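Hypothetical protein EF0006 (Enterococcus faecalis, PDB 2GMQ) is of unknown function but, as a plasmid-encoded member of the PrgU-like family, probably takes part in the pheromone response of its host. Local coordinates at residues 32-37 with 97-102; 62-67 with 75-80. All coordinates share one frame; numbering follows the deposited sequence. Where two conformers were deposited one is given.

Contact 1 of 2, residues 32-37 with 97-102; sequences GKLVKV and FFIKTP
Val37 and Phe97 face each other as a hydrogen-bonded pair where strands 34-39 and 94-98 run antiparallel, the two central strands of a four-stranded antiparallel sheet. Their two reciprocal bonds close the pair: Val37 N gives to Phe97 O at 3.0 Å and Phe97 N to Val37 O at 2.9 Å. Next comes the non-hydrogen-bonded pair Lys36 and Phe98. Beyond it, as the strands start to separate, Val35 O is gripped twice, by Ile99 N at 2.9 Å from 41° above the carbonyl plane and by a water that also donates to Ile99 O.

The tight side is apolar. Ile99 turns its CG1 branch onto Leu34, with CG1 3.8 Å from Leu34 CG, and crosses Val37 at about a right angle. Leu64 of strand 63-68, modelled in two conformers, packs on both Val37 and Phe97 in at least one of them, while Leu25 and Trp27 of strand 23-27 cover Leu34.

The other face is looser. Lys36 runs alongside Phe98, its CB over one face of the ring and its CE 3.7 Å from Phe98 CE1; the bend at chi3 (98°) carries the chain along the ring. Farther on, where the backbones have parted, a water accepts from Lys33 NZ while donating to Leu34 O and, at 2.9 Å, to Thr101 O.

Contact 2 of 2, residues 62-67 with 75-80; sequences TTLNII and LEVYPE
Segments 62-67 and 75-80 run antiparallel, their end-to-end directions 144° apart, as the open end of the beta hairpin formed by strands 63-68 and 71-76. Leu64 and Leu75 make the hydrogen-bonded pair, with Leu64 N to Leu75 O and Leu75 N to Leu64 O both 2.8 Å. Thr63 and Glu76 follow as a non-hydrogen-bonded pair, and then Val77 N donates to Thr62 O at 3.0 Å from 45° above the carbonyl plane. A water also donates to that carbonyl and bridges it to Val77 O.

On the face carrying Leu64 and Leu75 the contacts are apolar. In one of the two Leu64 conformers, Val77 meets Leu64 at about a right angle, its CG1 3.7 Å from Leu64 CG, and Phe97 of strand 94-98 packs against both. Ile66 has its CG1 anti to the carbonyl carbon (chi1 -62°), and the extended chain beyond it takes CD1 to 3.6 Å from Leu75 CD1.

Thr63 and Glu76 occupy the other face, where Thr63 CG2 rests against the Leu75 backbone. Thr62 OG1 is held by Lys14 N and has a weak bond with Thr63 OG1. At the end of the hairpin, Thr62 CG2 touches the Pro79 ring at CG, 4.2 Å away.

Overall arrangement
Contacts 1 and 2 lie on two neighbouring sets of strands, 34-39 with 94-98 and 63-68 with 71-76, with centres about 9 Å apart. The chain makes the hairpin of contact 2 between the two strands that contact 1 brings together. Segments 97-102 and 75-80 join them directly: Lys100 N probably donates to Glu76 O at 2.7 Å, and Thr101 OG1 probably pairs with Glu76 N at 2.8 Å. Glu76 thus probably has both its N and its O engaged by segment 97-102. Phe98 O also packs on Val77 CB, 3.4 Å away. On the 62-67 side of contact 2, Asn65 packs on Tyr49 and Ile67 on Thr42 of a second subunit, whereas no other chain of the assembly touches contact 1.

Contact 1 of 2, residues 32-37 with 97-102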
# COMPACT_ATOMS: atom_id res chain seq x y z
N GLY A 32 -3.97 -6.42 22.49
CA GLY A 32 -4.72 -5.95 23.68
C GLY A 32 -5.14 -4.52 23.48
O GLY A 32 -5.61 -4.13 22.38
N LYS A 33 -4.97 -3.76 24.55
CA LYS A 33 -5.35 -2.34 24.62
C LYS A 33 -4.47 -1.46 23.68
O LYS A 33 -3.21 -1.64 23.58
CB LYS A 33 -5.03 -1.86 26.04
CG LYS A 33 -5.60 -0.52 26.41
CD LYS A 33 -5.39 -0.23 27.87
CE LYS A 33 -6.16 1.06 28.35
NZ LYS A 33 -5.74 2.33 27.70
N LEU A 34 -5.07 -0.44 23.08
CA LEU A 34 -4.31 0.52 22.30
C LEU A 34 -3.58 1.50 23.29
O LEU A 34 -4.25 2.19 24.09
CB LEU A 34 -5.24 1.29 21.36
CG LEU A 34 -4.53 2.41 20.48
CD1 LEU A 34 -3.35 1.79 19.67
CD2 LEU A 34 -5.53 3.05 19.54
N VAL A 35 -2.26 1.54 23.24
CA VAL A 35 -1.50 2.24 24.29
C VAL A 35 -1.14 3.62 23.70
O VAL A 35 -1.28 4.65 24.37
CB VAL A 35 -0.20 1.43 24.65
CG1 VAL A 35 0.78 2.30 25.51
CG2 VAL A 35 -0.56 0.13 25.39
N LYS A 36 -0.64 3.60 22.47
CA LYS A 36 -0.22 4.87 21.89
C LYS A 36 -0.22 4.80 20.35
O LYS A 36 -0.28 3.70 19.77
CB LYS A 36 1.18 5.26 22.43
CG LYS A 36 2.27 4.32 21.94
CD LYS A 36 3.67 4.82 22.24
CE LYS A 36 4.27 4.21 23.50
NZ LYS A 36 5.80 4.58 23.56
N VAL A 37 -0.27 5.98 19.71
CA VAL A 37 -0.23 6.05 18.25
C VAL A 37 0.89 7.10 17.96
O VAL A 37 1.08 8.09 18.74
CB VAL A 37 -1.54 6.54 17.60
CG1 VAL A 37 -2.76 5.71 18.12
CG2 VAL A 37 -1.83 7.97 17.95
N PHE A 97 0.79 10.19 20.70
CA PHE A 97 -0.32 10.42 21.68
C PHE A 97 -0.54 9.15 22.45
O PHE A 97 -0.48 8.06 21.86
CB PHE A 97 -1.61 10.75 20.95
CG PHE A 97 -1.53 12.05 20.22
CD1 PHE A 97 -1.84 13.25 20.88
CD2 PHE A 97 -1.17 12.05 18.83
CE1 PHE A 97 -1.76 14.50 20.22
CE2 PHE A 97 -1.08 13.30 18.14
CZ PHE A 97 -1.38 14.52 18.81
N PHE A 98 -0.84 9.31 23.73
CA PHE A 98 -1.10 8.14 24.57
C PHE A 98 -2.58 8.06 24.74
O PHE A 98 -3.22 9.04 25.13
CB PHE A 98 -0.41 8.19 25.90
CG PHE A 98 1.12 8.04 25.78
CD1 PHE A 98 1.72 6.83 26.08
CD2 PHE A 98 1.87 9.07 25.27
CE1 PHE A 98 3.12 6.67 25.95
CE2 PHE A 98 3.31 8.97 25.12
CZ PHE A 98 3.93 7.76 25.45
N ILE A 99 -3.10 6.89 24.43
CA ILE A 99 -4.56 6.76 24.35
C ILE A 99 -5.16 6.53 25.74
O ILE A 99 -4.81 5.54 26.39
CB ILE A 99 -4.95 5.66 23.38
CG1 ILE A 99 -4.44 5.94 21.94
CG2 ILE A 99 -6.46 5.55 23.27
CD1 ILE A 99 -4.68 7.35 21.50
N LYS A 100 -6.17 7.35 26.09
CA LYS A 100 -6.92 7.20 27.35
C LYS A 100 -8.19 6.34 27.23
O LYS A 100 -8.48 5.47 28.12
CB LYS A 100 -7.28 8.63 27.83
CG LYS A 100 -8.24 8.60 29.10
CD LYS A 100 -8.25 9.88 29.82
CE LYS A 100 -8.83 10.98 29.00
NZ LYS A 100 -8.98 12.27 29.82
N THR A 101 -8.99 6.62 26.21
CA THR A 101 -10.20 5.74 26.00
C THR A 101 -9.75 4.29 25.82
O THR A 101 -8.99 3.94 24.90
CB THR A 101 -10.92 6.19 24.79
OG1 THR A 101 -11.33 7.55 24.99
CG2 THR A 101 -12.11 5.18 24.48
N PRO A 102 -10.23 3.36 26.69
CA PRO A 102 -9.86 1.95 26.47
C PRO A 102 -10.46 1.38 25.19
O PRO A 102 -11.69 1.52 24.93
CB PRO A 102 -10.39 1.23 27.76
CG PRO A 102 -10.56 2.36 28.70
CD PRO A 102 -11.07 3.51 27.90
O HOH W 1 -6.75 2.15 25.03
O HOH W 2 -2.18 4.68 26.87

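Contact 2 of 2, residues 62-67 with 75-80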
# COMPACT_ATOMS: atom_id res chain seq x y z
N THR A 62 -7.25 16.92 23.14
CA THR A 62 -7.82 16.00 24.12
C THR A 62 -8.40 14.71 23.48
O THR A 62 -8.61 13.73 24.19
CB THR A 62 -8.94 16.68 24.90
OG1 THR A 62 -9.99 17.09 24.00
CG2 THR A 62 -8.37 17.85 25.64
N THR A 63 -8.68 14.76 22.18
CA THR A 63 -9.36 13.70 21.45
C THR A 63 -8.80 13.56 20.03
O THR A 63 -8.61 14.58 19.30
CB THR A 63 -10.84 14.11 21.31
OG1 THR A 63 -11.36 14.33 22.62
CG2 THR A 63 -11.63 12.95 20.65
N LEU A 64 -8.51 12.32 19.66
CA LEU A 64 -8.15 12.01 18.24
C LEU A 64 -9.35 11.31 17.65
O LEU A 64 -9.89 10.33 18.26
CB LEU A 64 -6.98 11.05 18.12
CG LEU A 64 -5.66 11.41 18.75
CD1 LEU A 64 -4.60 10.39 18.36
CD2 LEU A 64 -5.21 12.88 18.46
N ASN A 65 -9.79 11.82 16.49
CA ASN A 65 -10.87 11.16 15.72
C ASN A 65 -10.22 10.33 14.60
O ASN A 65 -9.79 10.89 13.57
CB ASN A 65 -11.81 12.23 15.20
CG ASN A 65 -13.06 11.68 14.58
OD1 ASN A 65 -13.41 10.50 14.74
ND2 ASN A 65 -13.81 12.56 13.89
N ILE A 66 -10.13 9.01 14.81
CA ILE A 66 -9.45 8.15 13.85
C ILE A 66 -10.36 7.84 12.68
O ILE A 66 -11.51 7.42 12.87
CB ILE A 66 -8.84 6.82 14.53
CG1 ILE A 66 -7.77 7.34 15.55
CG2 ILE A 66 -8.27 5.94 13.46
CD1 ILE A 66 -7.17 6.30 16.43
N ILE A 67 -9.86 8.12 11.48
CA ILE A 67 -10.68 7.98 10.26
C ILE A 67 -10.18 6.85 9.37
O ILE A 67 -8.96 6.79 9.04
CB ILE A 67 -10.50 9.34 9.34
CG1 ILE A 67 -10.74 10.65 10.13
CG2 ILE A 67 -11.42 9.21 8.10
CD1 ILE A 67 -12.18 10.51 10.87
N LEU A 75 -11.27 8.98 20.23
CA LEU A 75 -10.55 8.39 21.37
C LEU A 75 -9.93 9.52 22.16
O LEU A 75 -9.30 10.38 21.56
CB LEU A 75 -9.41 7.42 20.90
CG LEU A 75 -9.96 6.15 20.19
CD1 LEU A 75 -8.67 5.42 19.63
CD2 LEU A 75 -10.82 5.20 20.99
N GLU A 76 -10.18 9.56 23.47
CA GLU A 76 -9.52 10.57 24.30
C GLU A 76 -8.07 10.15 24.48
O GLU A 76 -7.77 8.93 24.56
CB GLU A 76 -10.18 10.70 25.67
CG GLU A 76 -11.69 10.90 25.65
CD GLU A 76 -12.18 11.16 27.03
OE1 GLU A 76 -12.20 10.20 27.82
OE2 GLU A 76 -12.52 12.32 27.34
N VAL A 77 -7.21 11.15 24.56
CA VAL A 77 -5.79 10.99 24.88
C VAL A 77 -5.51 11.55 26.26
O VAL A 77 -6.38 12.20 26.86
CB VAL A 77 -4.89 11.69 23.80
CG1 VAL A 77 -5.27 11.14 22.37
CG2 VAL A 77 -5.05 13.25 23.91
N TYR A 78 -4.30 11.31 26.78
CA TYR A 78 -3.82 11.89 27.99
C TYR A 78 -3.01 13.10 27.53
O TYR A 78 -1.89 12.91 27.05
CB TYR A 78 -2.89 10.91 28.72
CG TYR A 78 -3.53 9.67 29.27
CD1 TYR A 78 -4.40 9.74 30.37
CD2 TYR A 78 -3.23 8.41 28.73
CE1 TYR A 78 -4.99 8.55 30.93
CE2 TYR A 78 -3.83 7.21 29.31
CZ TYR A 78 -4.68 7.31 30.39
OH TYR A 78 -5.21 6.17 30.92
N PRO A 79 -3.62 14.32 27.53
CA PRO A 79 -2.88 15.44 26.89
C PRO A 79 -1.50 15.69 27.48
O PRO A 79 -0.63 16.18 26.77
CB PRO A 79 -3.79 16.68 27.11
CG PRO A 79 -5.06 16.18 27.59
CD PRO A 79 -5.01 14.68 27.83
N GLU A 80 -1.31 15.38 28.76
CA GLU A 80 -0.03 15.71 29.40
C GLU A 80 1.09 14.72 29.07
O GLU A 80 2.25 15.00 29.36
CB GLU A 80 -0.18 15.97 30.93
CG GLU A 80 -1.37 16.86 31.34
CD GLU A 80 -1.34 18.30 30.78
OE1 GLU A 80 -2.43 18.73 30.31
OE2 GLU A 80 -0.28 19.00 30.81
O HOH W 3 -8.52 13.68 27.37